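Local coordinates for uncharacterized aldehyde dehydrogenase AldY (Bacillus subtilis, PDB 4DNG), which probably oxidises aldehydes to carboxylates with NAD+ and may contribute to protecting cells against stress from ethanol and related compounds, at residues G317-P322 against V326-N331; Y30-I35 against V359-T364; M116-E121 against W463-F468; A110-A115 against L159-I164. One frame throughout, in Å; residues are numbered along the deposited sequence.

Contact 1. Residues G317-P322 against V326-N331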
loop_
_atom_site.group_PDB
_atom_site.type_symbol
_atom_site.label_atom_id
_atom_site.label_comp_id
_atom_site.label_asym_id
_atom_site.label_seq_id
_atom_site.Cartn_x
_atom_site.Cartn_y
_atom_site.Cartn_z
ATOM N N GLY A 317 12.648 -40.193 -1.371
ATOM C CA GLY A 317 14.090 -40.419 -1.289
ATOM C C GLY A 317 14.960 -39.333 -1.890
ATOM O O GLY A 317 14.815 -38.153 -1.572
ATOM N N ASP A 318 15.898 -39.744 -2.739
ATOM C CA ASP A 318 16.833 -38.815 -3.355
ATOM C C ASP A 318 16.107 -37.987 -4.392
ATOM O O ASP A 318 15.531 -38.512 -5.334
ATOM C CB ASP A 318 18.014 -39.543 -3.990
ATOM C CG ASP A 318 19.183 -38.621 -4.266
ATOM O OD1 ASP A 318 18.985 -37.381 -4.269
ATOM O OD2 ASP A 318 20.303 -39.133 -4.482
ATOM N N GLN A 319 16.153 -36.683 -4.200
ATOM C CA GLN A 319 15.372 -35.728 -4.977
ATOM C C GLN A 319 16.008 -35.435 -6.342
ATOM O O GLN A 319 15.346 -34.958 -7.274
ATOM C CB GLN A 319 15.306 -34.468 -4.158
ATOM C CG GLN A 319 16.487 -34.453 -3.196
ATOM C CD GLN A 319 17.284 -33.196 -3.321
ATOM O OE1 GLN A 319 18.245 -32.978 -2.591
ATOM N NE2 GLN A 319 16.883 -32.348 -4.255
ATOM N N THR A 320 17.299 -35.722 -6.453
ATOM C CA THR A 320 17.990 -35.614 -7.725
ATOM C C THR A 320 17.589 -36.743 -8.678
ATOM O O THR A 320 17.873 -36.671 -9.864
ATOM C CB THR A 320 19.507 -35.604 -7.538
ATOM O OG1 THR A 320 19.935 -36.914 -7.149
ATOM C CG2 THR A 320 19.903 -34.562 -6.470
ATOM N N ASP A 321 16.917 -37.766 -8.154
ATOM C CA ASP A 321 16.332 -38.839 -8.960
ATOM C C ASP A 321 15.040 -38.329 -9.616
ATOM O O ASP A 321 14.134 -37.869 -8.913
ATOM C CB ASP A 321 16.078 -40.054 -8.051
ATOM C CG ASP A 321 15.394 -41.237 -8.760
ATOM O OD1 ASP A 321 14.512 -41.054 -9.630
ATOM O OD2 ASP A 321 15.718 -42.378 -8.390
ATOM N N PRO A 322 14.944 -38.411 -10.969
ATOM C CA PRO A 322 13.807 -37.827 -11.720
ATOM C C PRO A 322 12.431 -38.491 -11.491
ATOM O O PRO A 322 11.432 -38.034 -12.061
ATOM C CB PRO A 322 14.238 -37.967 -13.193
ATOM C CG PRO A 322 15.231 -39.068 -13.205
ATOM C CD PRO A 322 15.921 -39.065 -11.869
ATOM N N VAL A 326 8.628 -37.244 -3.084
ATOM C CA VAL A 326 8.834 -36.688 -1.769
ATOM C C VAL A 326 10.324 -36.752 -1.448
ATOM O O VAL A 326 10.880 -37.837 -1.216
ATOM C CB VAL A 326 7.982 -37.392 -0.697
ATOM C CG1 VAL A 326 7.959 -36.578 0.578
ATOM C CG2 VAL A 326 6.559 -37.565 -1.194
ATOM N N GLY A 327 10.971 -35.583 -1.489
ATOM C CA GLY A 327 12.363 -35.466 -1.111
ATOM C C GLY A 327 12.482 -34.912 0.301
ATOM O O GLY A 327 11.508 -34.891 1.064
ATOM N N PRO A 328 13.679 -34.425 0.649
ATOM C CA PRO A 328 13.974 -34.074 2.022
ATOM C C PRO A 328 13.357 -32.763 2.380
ATOM O O PRO A 328 13.035 -31.987 1.487
ATOM C CB PRO A 328 15.509 -33.964 2.042
ATOM C CG PRO A 328 15.956 -33.888 0.612
ATOM C CD PRO A 328 14.772 -34.072 -0.279
ATOM N N LEU A 329 13.167 -32.510 3.670
ATOM C CA LEU A 329 12.791 -31.152 4.081
ATOM C C LEU A 329 14.045 -30.268 4.092
ATOM O O LEU A 329 15.163 -30.774 4.228
ATOM C CB LEU A 329 12.079 -31.140 5.437
ATOM C CG LEU A 329 10.708 -31.822 5.465
ATOM C CD1 LEU A 329 10.009 -31.576 6.798
ATOM C CD2 LEU A 329 9.835 -31.352 4.304
ATOM N N ILE A 330 13.848 -28.959 3.952
ATOM C CA ILE A 330 14.935 -28.004 3.779
ATOM C C ILE A 330 16.083 -28.119 4.809
ATOM O O ILE A 330 17.244 -27.988 4.454
ATOM C CB ILE A 330 14.371 -26.570 3.723
ATOM C CG1 ILE A 330 15.469 -25.512 3.465
ATOM C CG2 ILE A 330 13.609 -26.280 4.998
ATOM C CD1 ILE A 330 16.271 -25.707 2.186
ATOM N N ASN A 331 15.749 -28.376 6.068
ATOM C CA ASN A 331 16.739 -28.557 7.122
ATOM C C ASN A 331 16.167 -29.336 8.325
ATOM O O ASN A 331 14.994 -29.703 8.342
ATOM C CB ASN A 331 17.279 -27.190 7.579
ATOM C CG ASN A 331 16.209 -26.328 8.216
ATOM O OD1 ASN A 331 15.448 -26.790 9.061
ATOM N ND2 ASN A 331 16.128 -25.072 7.791
#
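Gly317 and Gln319 meet Val326, Gly327 and Pro328 in a short-range loop contact, a chain segment folding back on itself between helix 297-313 and helix 332-347. One backbone hydrogen bond closes it: Gly317 N gives its hydrogen to Val326 O at 2.9 Å. Next to it Gly317 O lies 3.7 Å from Gly327 CA; a CB on Gly327 would crowd Gln319 CB and clash with Pro328 CD. The rest is a side-chain touch. The aliphatic part of Gln319 crosses the Pro328 ring at about a right angle, with Gln319 CG 3.4 Å from Pro328 CD. A bend at the second torsion (chi2 126°) then carries the amide out of the contact, and NE2 donates to the carbonyl O of Ala91. With an alanine here, the Pro328 ring would probably lose the methylene packed across it, and Ala91 O would lose its amide donor. Beyond the touching residues, Asp318 shapes the turn that runs to Asp321: its OD1 accepts from Thr320 N in an Asx turn and also from Thr320 OG1, both from the same face of the carboxylate. Pro328 packs further against Pro29 and Tyr30. The contact thus joins one polar bond to an apolar touch, and the amide nitrogen of Gln319 is satisfied by a backbone carbonyl outside this loop rather than by either segment.

Contact 2. Residues Y30-I35 against V359-T364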
loop_
_atom_site.group_PDB
_atom_site.type_symbol
_atom_site.label_atom_id
_atom_site.label_comp_id
_atom_site.label_asym_id
_atom_site.label_seq_id
_atom_site.Cartn_x
_atom_site.Cartn_y
_atom_site.Cartn_z
ATOM N N TYR A 30 19.313 -33.612 1.436
ATOM C CA TYR A 30 19.231 -35.048 1.547
ATOM C C TYR A 30 20.369 -35.631 2.338
ATOM O O TYR A 30 20.150 -36.454 3.200
ATOM C CB TYR A 30 19.264 -35.641 0.154
ATOM C CG TYR A 30 18.980 -37.116 0.054
ATOM C CD1 TYR A 30 17.700 -37.602 0.142
ATOM C CD2 TYR A 30 19.989 -38.012 -0.182
ATOM C CE1 TYR A 30 17.436 -38.946 0.025
ATOM C CE2 TYR A 30 19.732 -39.354 -0.297
ATOM C CZ TYR A 30 18.455 -39.811 -0.191
ATOM O OH TYR A 30 18.199 -41.143 -0.310
ATOM N N ASP A 31 21.587 -35.199 2.075
ATOM C CA ASP A 31 22.692 -35.826 2.746
ATOM C C ASP A 31 23.563 -34.910 3.558
ATOM O O ASP A 31 24.469 -35.370 4.225
ATOM C CB ASP A 31 23.528 -36.575 1.738
ATOM C CG ASP A 31 23.953 -35.710 0.631
ATOM O OD1 ASP A 31 24.032 -34.507 0.882
ATOM O OD2 ASP A 31 24.207 -36.205 -0.473
ATOM N N GLN A 32 23.305 -33.616 3.497
ATOM C CA GLN A 32 24.069 -32.660 4.283
ATOM C C GLN A 32 25.424 -32.358 3.680
ATOM O O GLN A 32 26.240 -31.705 4.286
ATOM C CB GLN A 32 24.275 -33.189 5.682
ATOM C CG GLN A 32 23.519 -32.432 6.742
ATOM C CD GLN A 32 22.094 -32.891 6.843
ATOM O OE1 GLN A 32 21.179 -32.163 6.495
ATOM N NE2 GLN A 32 21.897 -34.108 7.317
ATOM N N SER A 33 25.658 -32.862 2.489
ATOM C CA SER A 33 26.902 -32.610 1.743
ATOM C C SER A 33 27.006 -31.147 1.331
ATOM O O SER A 33 25.996 -30.483 1.085
ATOM C CB SER A 33 26.992 -33.485 0.498
ATOM O OG SER A 33 25.996 -33.106 -0.434
ATOM N N VAL A 34 28.238 -30.659 1.257
ATOM C CA VAL A 34 28.506 -29.255 1.025
ATOM C C VAL A 34 28.505 -28.999 -0.480
ATOM O O VAL A 34 29.318 -29.581 -1.229
ATOM C CB VAL A 34 29.883 -28.876 1.632
ATOM C CG1 VAL A 34 30.345 -27.488 1.171
ATOM C CG2 VAL A 34 29.858 -29.001 3.158
ATOM N N ILE A 35 27.601 -28.130 -0.922
ATOM C CA ILE A 35 27.551 -27.720 -2.325
ATOM C C ILE A 35 28.615 -26.650 -2.614
ATOM O O ILE A 35 29.399 -26.805 -3.545
ATOM C CB ILE A 35 26.131 -27.247 -2.712
ATOM C CG1 ILE A 35 25.136 -28.417 -2.573
ATOM C CG2 ILE A 35 26.125 -26.603 -4.109
ATOM C CD1 ILE A 35 23.677 -28.006 -2.614
ATOM N N VAL A 359 13.039 -40.888 7.371
ATOM C CA VAL A 359 14.191 -41.571 6.791
ATOM C C VAL A 359 15.267 -40.532 6.487
ATOM O O VAL A 359 15.178 -39.795 5.498
ATOM C CB VAL A 359 13.838 -42.344 5.498
ATOM C CG1 VAL A 359 14.989 -43.252 5.091
ATOM C CG2 VAL A 359 12.568 -43.158 5.677
ATOM N N GLY A 360 16.288 -40.479 7.333
ATOM C CA GLY A 360 17.302 -39.449 7.207
ATOM C C GLY A 360 16.614 -38.116 7.419
ATOM O O GLY A 360 15.989 -37.895 8.459
ATOM N N ASN A 361 16.694 -37.239 6.423
ATOM C CA ASN A 361 16.055 -35.933 6.525
ATOM C C ASN A 361 14.771 -35.814 5.672
ATOM O O ASN A 361 14.212 -34.715 5.487
ATOM C CB ASN A 361 17.068 -34.809 6.258
ATOM C CG ASN A 361 18.357 -34.986 7.057
ATOM O OD1 ASN A 361 19.407 -35.349 6.506
ATOM N ND2 ASN A 361 18.280 -34.741 8.366
ATOM N N VAL A 362 14.309 -36.965 5.176
ATOM C CA VAL A 362 13.040 -37.070 4.460
ATOM C C VAL A 362 11.954 -37.462 5.450
ATOM O O VAL A 362 12.112 -38.421 6.204
ATOM C CB VAL A 362 13.090 -38.176 3.368
ATOM C CG1 VAL A 362 11.725 -38.355 2.731
ATOM C CG2 VAL A 362 14.139 -37.874 2.292
ATOM N N LEU A 363 10.848 -36.741 5.471
ATOM C CA LEU A 363 9.671 -37.359 6.059
ATOM C C LEU A 363 8.586 -37.693 5.033
ATOM O O LEU A 363 8.270 -36.900 4.139
ATOM C CB LEU A 363 9.171 -36.669 7.338
ATOM C CG LEU A 363 8.555 -35.289 7.443
ATOM C CD1 LEU A 363 7.048 -35.366 7.277
ATOM C CD2 LEU A 363 8.894 -34.752 8.822
ATOM N N THR A 364 8.082 -38.921 5.161
ATOM C CA THR A 364 7.135 -39.510 4.240
ATOM C C THR A 364 5.783 -38.990 4.640
ATOM O O THR A 364 5.580 -38.685 5.816
ATOM C CB THR A 364 7.118 -41.031 4.372
ATOM O OG1 THR A 364 6.882 -41.359 5.742
ATOM C CG2 THR A 364 8.461 -41.637 3.914
HETATM O O HOH W 1 17.419 -37.855 3.731
#
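Asn361 carries the contact with Tyr30 and Gln32, its side chain reaching from the turn before strand 362-369 toward the loop ahead of strand 34-39. Its CB points toward that loop; the side chain also touches Glu332 and Ile335 of helix 332-347. CG stands anti to the carbonyl carbon (chi1 -49°) and lies 3.7 Å from Gln32 NE2. At the tip, OD1 takes a hydrogen bond from Gln32 NE2 at 2.9 Å. The donor is tilted 34° from the carbonyl plane, and the two amide planes stand 79° apart. The same OD1 is 3.6 Å from Tyr30 O. The backbones are joined through a water, which accepts from Asn361 N at 2.9 Å and donates to Tyr30 O. Alongside, Val362 CG2 approaches the Tyr30 ring obliquely, 4.1 Å from CE1. Replacing Asn361 by a leucine would probably leave the Gln32 amide without its acceptor and free to turn. Val359 and Val362 exchange two backbone hydrogen bonds across a type II' turn, and strand 358-359 pairs antiparallel with 362-369, so this is a beta-hairpin tip meeting the N-terminal loop. Asp31 keeps that loop bent through an Asx turn, its OD1 accepting from Ser33 N and OG. Two polar links, one direct and one through water, set beside a single apolar touch are consistent with a mainly polar join.

Contact 3. Residues M116-E121 against W463-F468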
loop_
_atom_site.group_PDB
_atom_site.type_symbol
_atom_site.label_atom_id
_atom_site.label_comp_id
_atom_site.label_asym_id
_atom_site.label_seq_id
_atom_site.Cartn_x
_atom_site.Cartn_y
_atom_site.Cartn_z
ATOM N N MET A 116 8.384 -8.766 -20.610
ATOM C CA MET A 116 8.568 -8.177 -21.922
ATOM C C MET A 116 7.310 -7.507 -22.490
ATOM O O MET A 116 7.410 -6.561 -23.268
ATOM C CB MET A 116 9.064 -9.238 -22.895
ATOM C CG MET A 116 10.470 -9.722 -22.611
ATOM S SD MET A 116 10.929 -11.010 -23.772
ATOM C CE MET A 116 11.783 -12.169 -22.710
ATOM N N THR A 117 6.137 -7.998 -22.104
ATOM C CA THR A 117 4.874 -7.467 -22.613
ATOM C C THR A 117 4.540 -6.097 -22.024
ATOM O O THR A 117 3.735 -5.350 -22.589
ATOM C CB THR A 117 3.689 -8.419 -22.349
ATOM O OG1 THR A 117 3.409 -8.475 -20.944
ATOM C CG2 THR A 117 3.990 -9.818 -22.873
ATOM N N TYR A 118 5.154 -5.756 -20.901
ATOM C CA TYR A 118 4.866 -4.458 -20.300
ATOM C C TYR A 118 6.064 -3.534 -20.056
ATOM O O TYR A 118 5.903 -2.438 -19.511
ATOM C CB TYR A 118 3.993 -4.606 -19.051
ATOM C CG TYR A 118 4.514 -5.560 -18.017
ATOM C CD1 TYR A 118 5.725 -5.323 -17.378
ATOM C CD2 TYR A 118 3.779 -6.681 -17.650
ATOM C CE1 TYR A 118 6.198 -6.182 -16.404
ATOM C CE2 TYR A 118 4.250 -7.557 -16.686
ATOM C CZ TYR A 118 5.459 -7.296 -16.064
ATOM O OH TYR A 118 5.953 -8.140 -15.104
ATOM N N THR A 119 7.247 -3.963 -20.486
ATOM C CA THR A 119 8.413 -3.094 -20.505
ATOM C C THR A 119 8.072 -1.795 -21.240
ATOM O O THR A 119 8.636 -0.739 -20.955
ATOM C CB THR A 119 9.597 -3.748 -21.236
ATOM O OG1 THR A 119 9.401 -5.164 -21.313
ATOM C CG2 THR A 119 10.885 -3.456 -20.513
ATOM N N GLY A 120 7.085 -1.879 -22.102
ATOM C CA GLY A 120 6.637 -0.759 -22.883
ATOM C C GLY A 120 5.864 0.270 -22.115
ATOM O O GLY A 120 5.591 1.332 -22.621
ATOM N N GLU A 121 5.490 -0.047 -20.896
ATOM C CA GLU A 121 4.542 0.763 -20.158
ATOM C C GLU A 121 4.977 2.138 -19.678
ATOM O O GLU A 121 4.149 2.888 -19.211
ATOM C CB GLU A 121 3.974 -0.025 -19.003
ATOM C CG GLU A 121 3.063 -1.145 -19.437
ATOM C CD GLU A 121 1.828 -0.632 -20.115
ATOM O OE1 GLU A 121 1.933 0.371 -20.822
ATOM O OE2 GLU A 121 0.756 -1.226 -19.942
ATOM N N TRP A 463 -1.797 -5.173 -12.705
ATOM C CA TRP A 463 -1.637 -4.995 -11.257
ATOM C C TRP A 463 -0.192 -4.885 -10.832
ATOM O O TRP A 463 0.119 -4.219 -9.834
ATOM C CB TRP A 463 -2.382 -6.074 -10.454
ATOM C CG TRP A 463 -2.224 -7.507 -10.939
ATOM C CD1 TRP A 463 -2.861 -8.112 -12.024
ATOM C CD2 TRP A 463 -1.395 -8.581 -10.339
ATOM N NE1 TRP A 463 -2.487 -9.429 -12.142
ATOM C CE2 TRP A 463 -1.610 -9.777 -11.170
ATOM C CE3 TRP A 463 -0.525 -8.666 -9.248
ATOM C CZ2 TRP A 463 -0.974 -10.989 -10.900
ATOM C CZ3 TRP A 463 0.110 -9.894 -8.989
ATOM C CH2 TRP A 463 -0.111 -11.024 -9.796
ATOM N N VAL A 464 0.698 -5.511 -11.605
ATOM C CA VAL A 464 2.134 -5.515 -11.315
ATOM C C VAL A 464 2.816 -4.219 -11.755
ATOM O O VAL A 464 3.667 -3.683 -11.041
ATOM C CB VAL A 464 2.847 -6.707 -11.976
ATOM C CG1 VAL A 464 4.179 -6.960 -11.294
ATOM C CG2 VAL A 464 1.986 -7.958 -11.901
ATOM N N VAL A 465 2.444 -3.727 -12.931
ATOM C CA VAL A 465 2.958 -2.454 -13.460
ATOM C C VAL A 465 2.733 -1.311 -12.468
ATOM O O VAL A 465 3.649 -0.544 -12.199
ATOM C CB VAL A 465 2.372 -2.148 -14.873
ATOM C CG1 VAL A 465 2.465 -0.674 -15.234
ATOM C CG2 VAL A 465 3.075 -2.989 -15.934
ATOM N N GLU A 466 1.531 -1.221 -11.899
ATOM C CA GLU A 466 1.237 -0.221 -10.864
ATOM C C GLU A 466 2.149 -0.394 -9.645
ATOM O O GLU A 466 2.527 0.592 -9.028
ATOM C CB GLU A 466 -0.230 -0.270 -10.394
ATOM C CG GLU A 466 -1.306 -0.352 -11.478
ATOM C CD GLU A 466 -1.379 0.873 -12.387
ATOM O OE1 GLU A 466 -1.119 2.011 -11.930
ATOM O OE2 GLU A 466 -1.718 0.693 -13.578
ATOM N N GLU A 467 2.500 -1.641 -9.307
ATOM C CA GLU A 467 3.266 -1.926 -8.084
ATOM C C GLU A 467 4.690 -1.425 -8.197
ATOM O O GLU A 467 5.249 -0.926 -7.228
ATOM C CB GLU A 467 3.260 -3.424 -7.730
ATOM C CG GLU A 467 2.069 -3.915 -6.906
ATOM C CD GLU A 467 2.148 -5.413 -6.577
ATOM O OE1 GLU A 467 1.414 -6.213 -7.204
ATOM O OE2 GLU A 467 2.950 -5.802 -5.697
ATOM N N PHE A 468 5.256 -1.521 -9.395
ATOM C CA PHE A 468 6.668 -1.195 -9.618
ATOM C C PHE A 468 6.863 0.128 -10.337
ATOM O O PHE A 468 7.984 0.492 -10.697
ATOM C CB PHE A 468 7.377 -2.347 -10.353
ATOM C CG PHE A 468 7.501 -3.590 -9.517
ATOM C CD1 PHE A 468 8.600 -3.776 -8.683
ATOM C CD2 PHE A 468 6.496 -4.556 -9.532
ATOM C CE1 PHE A 468 8.710 -4.913 -7.892
ATOM C CE2 PHE A 468 6.598 -5.686 -8.744
ATOM C CZ PHE A 468 7.706 -5.865 -7.920
#
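The Tyr118 ring receives one methyl group from across the contact, Val465 CG2, which comes in obliquely at the CB end of the ring, 3.6 Å from Tyr118 CG. The phenol end extends past the valine toward Val464, whose CG1 is 4.4 Å from Tyr118 OH. Two more flat groups belong to the facing helix: Val464 CG2 stands 3.7 Å above one face of the Trp463 indole, offset toward the rim, although this indole is poorly ordered, and the Phe468 ring has Val464 O in plane at its edge. The CB of Tyr118 already points toward the helix, and chi1 of 53° sets the ring beside Val465. The fold here brings the end of helix 98-118 against the short helix 462-468, which leads into strand 469-477, paired antiparallel with strand 135-150. Helix 156-169 lies against both partners, with Pro166 touching Tyr118, Val464 and Phe468. Val465 also serves the more exposed side of the contact: its CG1 is 4.1 Å from Glu121 CB, while CG2 lies 4.0 Å from Glu121 CG, the two side chains crossing at about a right angle. Val465 further packs on Leu170 and on Arg141 of strand 135-150.

Contact 4. Residues A110-A115 against L159-I164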
loop_
_atom_site.group_PDB
_atom_site.type_symbol
_atom_site.label_atom_id
_atom_site.label_comp_id
_atom_site.label_asym_id
_atom_site.label_seq_id
_atom_site.Cartn_x
_atom_site.Cartn_y
_atom_site.Cartn_z
ATOM N N ALA A 110 8.426 -18.148 -17.580
ATOM C CA ALA A 110 7.129 -17.518 -17.826
ATOM C C ALA A 110 7.118 -16.059 -17.332
ATOM O O ALA A 110 6.777 -15.147 -18.091
ATOM C CB ALA A 110 5.996 -18.327 -17.208
ATOM N N ILE A 111 7.543 -15.842 -16.092
ATOM C CA ILE A 111 7.643 -14.485 -15.535
ATOM C C ILE A 111 8.485 -13.535 -16.412
ATOM O O ILE A 111 8.090 -12.389 -16.645
ATOM C CB ILE A 111 8.173 -14.517 -14.097
ATOM C CG1 ILE A 111 7.115 -15.091 -13.163
ATOM C CG2 ILE A 111 8.575 -13.136 -13.622
ATOM C CD1 ILE A 111 7.690 -15.707 -11.904
ATOM N N LEU A 112 9.630 -14.005 -16.910
ATOM C CA LEU A 112 10.429 -13.174 -17.813
ATOM C C LEU A 112 9.718 -12.899 -19.147
ATOM O O LEU A 112 9.781 -11.789 -19.669
ATOM C CB LEU A 112 11.830 -13.753 -18.037
ATOM C CG LEU A 112 12.872 -13.448 -16.963
ATOM C CD1 LEU A 112 14.079 -14.355 -17.127
ATOM C CD2 LEU A 112 13.294 -11.984 -17.005
ATOM N N ASP A 113 9.037 -13.909 -19.684
ATOM C CA ASP A 113 8.224 -13.743 -20.896
ATOM C C ASP A 113 7.152 -12.674 -20.679
ATOM O O ASP A 113 6.854 -11.897 -21.574
ATOM C CB ASP A 113 7.552 -15.068 -21.284
ATOM C CG ASP A 113 8.530 -16.091 -21.876
ATOM O OD1 ASP A 113 9.659 -15.706 -22.260
ATOM O OD2 ASP A 113 8.164 -17.297 -21.955
ATOM N N GLU A 114 6.590 -12.629 -19.472
ATOM C CA GLU A 114 5.478 -11.739 -19.174
ATOM C C GLU A 114 5.978 -10.311 -19.059
ATOM O O GLU A 114 5.372 -9.398 -19.622
ATOM C CB GLU A 114 4.714 -12.211 -17.936
ATOM C CG GLU A 114 3.463 -11.404 -17.587
ATOM C CD GLU A 114 2.351 -11.474 -18.633
ATOM O OE1 GLU A 114 2.156 -12.541 -19.266
ATOM O OE2 GLU A 114 1.650 -10.451 -18.815
ATOM N N ALA A 115 7.124 -10.134 -18.403
ATOM C CA ALA A 115 7.760 -8.817 -18.262
ATOM C C ALA A 115 7.945 -8.056 -19.577
ATOM O O ALA A 115 7.690 -6.848 -19.650
ATOM C CB ALA A 115 9.088 -8.946 -17.540
ATOM N N LEU A 159 10.101 -17.020 -6.840
ATOM C CA LEU A 159 9.678 -15.869 -6.038
ATOM C C LEU A 159 10.611 -14.671 -6.168
ATOM O O LEU A 159 10.146 -13.553 -6.267
ATOM C CB LEU A 159 9.504 -16.249 -4.548
ATOM C CG LEU A 159 8.345 -17.202 -4.203
ATOM C CD1 LEU A 159 8.244 -17.461 -2.705
ATOM C CD2 LEU A 159 7.002 -16.711 -4.741
ATOM N N SER A 160 11.919 -14.915 -6.138
ATOM C CA SER A 160 12.903 -13.904 -6.449
ATOM C C SER A 160 12.589 -13.234 -7.801
ATOM O O SER A 160 12.469 -12.003 -7.889
ATOM C CB SER A 160 14.317 -14.522 -6.456
ATOM O OG SER A 160 14.668 -15.010 -5.161
ATOM N N MET A 161 12.444 -14.030 -8.857
ATOM C CA MET A 161 12.241 -13.453 -10.185
ATOM C C MET A 161 10.877 -12.742 -10.260
ATOM O O MET A 161 10.682 -11.805 -11.045
ATOM C CB MET A 161 12.356 -14.539 -11.242
ATOM C CG MET A 161 12.236 -14.059 -12.665
ATOM S SD MET A 161 13.723 -13.134 -12.983
ATOM C CE MET A 161 14.881 -14.480 -13.250
ATOM N N ARG A 162 9.942 -13.151 -9.408
ATOM C CA ARG A 162 8.641 -12.471 -9.362
ATOM C C ARG A 162 8.810 -11.011 -8.961
ATOM O O ARG A 162 7.928 -10.203 -9.217
ATOM C CB ARG A 162 7.653 -13.189 -8.452
ATOM C CG ARG A 162 6.212 -12.808 -8.692
ATOM C CD ARG A 162 5.335 -13.223 -7.521
ATOM N NE ARG A 162 5.746 -12.548 -6.294
ATOM C CZ ARG A 162 5.431 -12.968 -5.071
ATOM N NH1 ARG A 162 5.851 -12.298 -4.003
ATOM N NH2 ARG A 162 4.707 -14.066 -4.916
ATOM N N SER A 163 9.949 -10.661 -8.368
ATOM C CA SER A 163 10.199 -9.260 -8.056
ATOM C C SER A 163 11.297 -8.659 -8.901
ATOM O O SER A 163 11.248 -7.476 -9.257
ATOM C CB SER A 163 10.515 -9.061 -6.577
ATOM O OG SER A 163 9.437 -9.544 -5.808
ATOM N N ILE A 164 12.305 -9.458 -9.200
ATOM C CA ILE A 164 13.420 -8.966 -9.988
ATOM C C ILE A 164 12.957 -8.509 -11.389
ATOM O O ILE A 164 13.244 -7.384 -11.813
ATOM C CB ILE A 164 14.551 -10.009 -10.039
ATOM C CG1 ILE A 164 15.207 -10.109 -8.656
ATOM C CG2 ILE A 164 15.530 -9.666 -11.141
ATOM C CD1 ILE A 164 16.050 -11.348 -8.430
#
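Ile111 and Met161 are brought together by their first torsions: CG2 of Ile111 and CG of Met161 (chi1 -177°) each stand anti to the backbone nitrogen, and the two side chains slide past each other in opposite directions. Ile111 CG2 lies 3.9 Å from Met161 CG and 3.6 Å from the carbonyl O of Met161, so the methyl group rests against the backbone of the facing helix as well as on a side chain. Beyond CG the methionine bends twice, first at chi2 (70°) and again at chi3, which carries its thioether over to Leu112. There Met161 SD is 4.1 Å from Leu112 CG and the terminal CE is 4.0 Å from Leu112 CD1, the two chains crossing at about a right angle. The helices run nearly parallel, their short segments 9° apart and 9.6 Å between axes. Ile111 fits knobs-into-holes fashion among Asn158, Met161, Arg162 and Ala165. Helix 156-169 is the crossover of a beta-alpha-beta unit between the parallel strands 135-150 and 173-177, part of the nucleotide-binding domain of the aldehyde dehydrogenase fold, and helix 98-118 packs alongside it. Toward the rim, Ile111 CD1 comes to 4.3 Å from Arg162 CB, whereas the guanidinium end leads away to a long, weak ion pair with Glu253, a predicted active-site residue. On the buried side, Leu112 continues onto Leu72 and Leu79 of helix 65-81 and Phe194 of helix 183-196, while Met161 packs on Ile190.

How the contacts relate
From the N terminus, 30-35 comes first, but its partner 359-364 follows more than 300 residues later, so contact 2 closes a very long loop. Inside it, helix 98-118 supplies 110-115 and then 116-121; the former finds 159-164 soon after, closing contact 4, while the latter waits for 463-468 near the C terminus. Contact 3 therefore crosses both contact 4 and contact 2. Contact 1 closes a tight local loop nested within contacts 2 and 3. In space the four form two pairs: contacts 1 and 2 adjoin where the N-terminal segment meets the strand 362-369 region, and contacts 3 and 4 share helix 98-118 beside helix 156-169, with contacts 1 and 3 about 36 Å apart between centres.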